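Local coordinates for protein extracellular ligand-binding receptor (Sphaerobacter thermophilus, PDB 4ZPJ) that probably captures a small solute outside the cell for uptake by an ABC transporter, and binds zinc ions, at residues P238-I243 against F273-S278. Sequence-based numbering, arbitrary orientation.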
loop_
_atom_site.group_PDB
_atom_site.type_symbol
_atom_site.label_atom_id
_atom_site.label_comp_id
_atom_site.label_asym_id
_atom_site.label_seq_id
_atom_site.Cartn_x
_atom_site.Cartn_y
_atom_site.Cartn_z
ATOM N N PRO A 238 7.785 -14.034 -23.791
ATOM C CA PRO A 238 8.705 -15.081 -23.339
ATOM C C PRO A 238 8.405 -15.505 -21.920
ATOM O O PRO A 238 8.420 -16.693 -21.633
ATOM C CB PRO A 238 10.097 -14.418 -23.470
ATOM C CG PRO A 238 9.890 -13.312 -24.484
ATOM C CD PRO A 238 8.504 -12.795 -24.126
ATOM N N TYR A 239 8.084 -14.549 -21.055
ATOM C CA TYR A 239 7.813 -14.848 -19.639
ATOM C C TYR A 239 6.509 -15.607 -19.500
ATOM O O TYR A 239 6.409 -16.460 -18.664
ATOM C CB TYR A 239 7.826 -13.575 -18.811
ATOM C CG TYR A 239 9.117 -12.855 -19.051
ATOM C CD1 TYR A 239 10.288 -13.272 -18.419
ATOM C CD2 TYR A 239 9.205 -11.839 -19.990
ATOM C CE1 TYR A 239 11.509 -12.665 -18.703
ATOM C CE2 TYR A 239 10.428 -11.224 -20.287
ATOM C CZ TYR A 239 11.574 -11.634 -19.636
ATOM O OH TYR A 239 12.779 -11.038 -19.920
ATOM N N LEU A 240 5.541 -15.287 -20.354
ATOM C CA LEU A 240 4.276 -15.981 -20.447
ATOM C C LEU A 240 4.464 -17.415 -20.865
ATOM O O LEU A 240 3.880 -18.324 -20.273
ATOM C CB LEU A 240 3.343 -15.289 -21.442
ATOM C CG LEU A 240 2.778 -13.903 -21.025
ATOM C CD1 LEU A 240 1.709 -13.463 -22.002
ATOM C CD2 LEU A 240 2.193 -13.887 -19.628
ATOM N N GLN A 241 5.298 -17.621 -21.869
ATOM C CA GLN A 241 5.631 -18.973 -22.271
ATOM C C GLN A 241 6.260 -19.733 -21.078
ATOM O O GLN A 241 5.830 -20.833 -20.766
ATOM C CB GLN A 241 6.445 -18.989 -23.593
ATOM C CG GLN A 241 5.511 -18.934 -24.820
ATOM C CD GLN A 241 6.197 -18.830 -26.192
ATOM O OE1 GLN A 241 5.518 -18.715 -27.223
ATOM N NE2 GLN A 241 7.539 -18.893 -26.215
ATOM N N ARG A 242 7.192 -19.128 -20.355
ATOM C CA ARG A 242 7.791 -19.829 -19.219
ATOM C C ARG A 242 6.763 -20.135 -18.157
ATOM O O ARG A 242 6.772 -21.230 -17.555
ATOM C CB ARG A 242 8.955 -19.050 -18.614
ATOM C CG ARG A 242 10.008 -18.669 -19.657
ATOM C CD ARG A 242 11.358 -18.249 -19.081
ATOM N NE ARG A 242 12.079 -17.372 -20.018
ATOM C CZ ARG A 242 13.265 -16.796 -19.793
ATOM N NH1 ARG A 242 13.811 -16.021 -20.738
ATOM N NH2 ARG A 242 13.918 -16.990 -18.646
ATOM N N ILE A 243 5.856 -19.188 -17.918
ATOM C CA ILE A 243 4.807 -19.425 -16.958
ATOM C C ILE A 243 3.969 -20.585 -17.442
ATOM O O ILE A 243 3.682 -21.471 -16.656
ATOM C CB ILE A 243 3.918 -18.187 -16.724
ATOM C CG1 ILE A 243 4.725 -17.099 -16.000
ATOM C CG2 ILE A 243 2.651 -18.572 -15.967
ATOM C CD1 ILE A 243 4.134 -15.705 -16.085
ATOM N N PHE A 273 -2.746 -13.549 -25.226
ATOM C CA PHE A 273 -1.900 -14.712 -25.554
ATOM C C PHE A 273 -2.655 -16.006 -25.250
ATOM O O PHE A 273 -2.279 -17.061 -25.729
ATOM C CB PHE A 273 -0.642 -14.620 -24.709
ATOM C CG PHE A 273 0.542 -15.362 -25.229
ATOM C CD1 PHE A 273 1.255 -14.884 -26.313
ATOM C CD2 PHE A 273 1.034 -16.481 -24.542
ATOM C CE1 PHE A 273 2.376 -15.560 -26.764
ATOM C CE2 PHE A 273 2.156 -17.156 -24.980
ATOM C CZ PHE A 273 2.833 -16.694 -26.094
ATOM N N GLY A 274 -3.740 -15.943 -24.476
ATOM C CA GLY A 274 -4.598 -17.120 -24.382
ATOM C C GLY A 274 -4.544 -17.791 -23.016
ATOM O O GLY A 274 -5.332 -18.698 -22.733
ATOM N N LEU A 275 -3.644 -17.311 -22.161
ATOM C CA LEU A 275 -3.487 -17.897 -20.836
ATOM C C LEU A 275 -4.661 -17.606 -19.937
ATOM O O LEU A 275 -4.991 -18.395 -19.107
ATOM C CB LEU A 275 -2.184 -17.459 -20.162
ATOM C CG LEU A 275 -0.917 -17.782 -20.946
ATOM C CD1 LEU A 275 0.272 -17.877 -19.997
ATOM C CD2 LEU A 275 -1.013 -19.092 -21.728
ATOM N N LYS A 276 -5.315 -16.495 -20.093
ATOM C CA LYS A 276 -6.458 -16.245 -19.230
ATOM C C LYS A 276 -7.530 -17.329 -19.403
ATOM O O LYS A 276 -8.140 -17.780 -18.427
ATOM C CB LYS A 276 -7.004 -14.864 -19.503
ATOM C CG LYS A 276 -8.153 -14.597 -18.624
ATOM C CD LYS A 276 -8.603 -13.188 -18.618
ATOM C CE LYS A 276 -9.492 -13.037 -17.376
ATOM N NZ LYS A 276 -10.432 -11.960 -17.670
ATOM N N ASP A 277 -7.713 -17.793 -20.638
ATOM C CA ASP A 277 -8.689 -18.823 -20.924
ATOM C C ASP A 277 -8.343 -20.156 -20.260
ATOM O O ASP A 277 -9.232 -20.985 -20.104
ATOM C CB ASP A 277 -8.884 -19.040 -22.455
ATOM C CG ASP A 277 -9.750 -17.935 -23.130
ATOM O OD1 ASP A 277 -9.990 -16.864 -22.517
ATOM O OD2 ASP A 277 -10.194 -18.135 -24.298
ATOM N N SER A 278 -7.075 -20.378 -19.890
ATOM C CA SER A 278 -6.643 -21.721 -19.473
ATOM C C SER A 278 -5.962 -21.841 -18.118
ATOM O O SER A 278 -5.999 -22.903 -17.542
ATOM C CB SER A 278 -5.749 -22.380 -20.550
ATOM O OG SER A 278 -4.738 -21.500 -20.989
#
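L240 and Q241 of helix 237-246 meet F273 and L275, joining that helix to the loop that leads from helix 261-272 into strand 281-283, in the periplasmic-binding-protein lobe built on the parallel sheet 222-229, 194-200, 252-256 and 281-283. The tight part centres on the two leucines, both buried. The L240 and F273 side chains run alongside each other in opposing senses, with L240 CD1 3.8 Å from F273 CB and at a slant to the ring. With CG anti to the backbone N (chi1 -158°), the F273 ring extends past L240 CB to Q241. Deeper in, L275 CD1 packs 3.6 Å from L240 O and 4.3 Å from L240 CB. F266 and Y270 of helix 261-272 also touch L240, and Y270 touches L275. No hydrogen bond crosses between the segments; the contact buries 229 Å² in all and rests on van der Waals packing. The outer side is looser: Q241 and F273 are both exposed, and their side chains run roughly perpendicular to each other. Q241 CG lies 3.7 Å from F273 CZ, while the amide and ring planes differ by 49°. Q241 OE1 meets the rim of the ring close to the ring plane, 3.5 Å from F273 CZ.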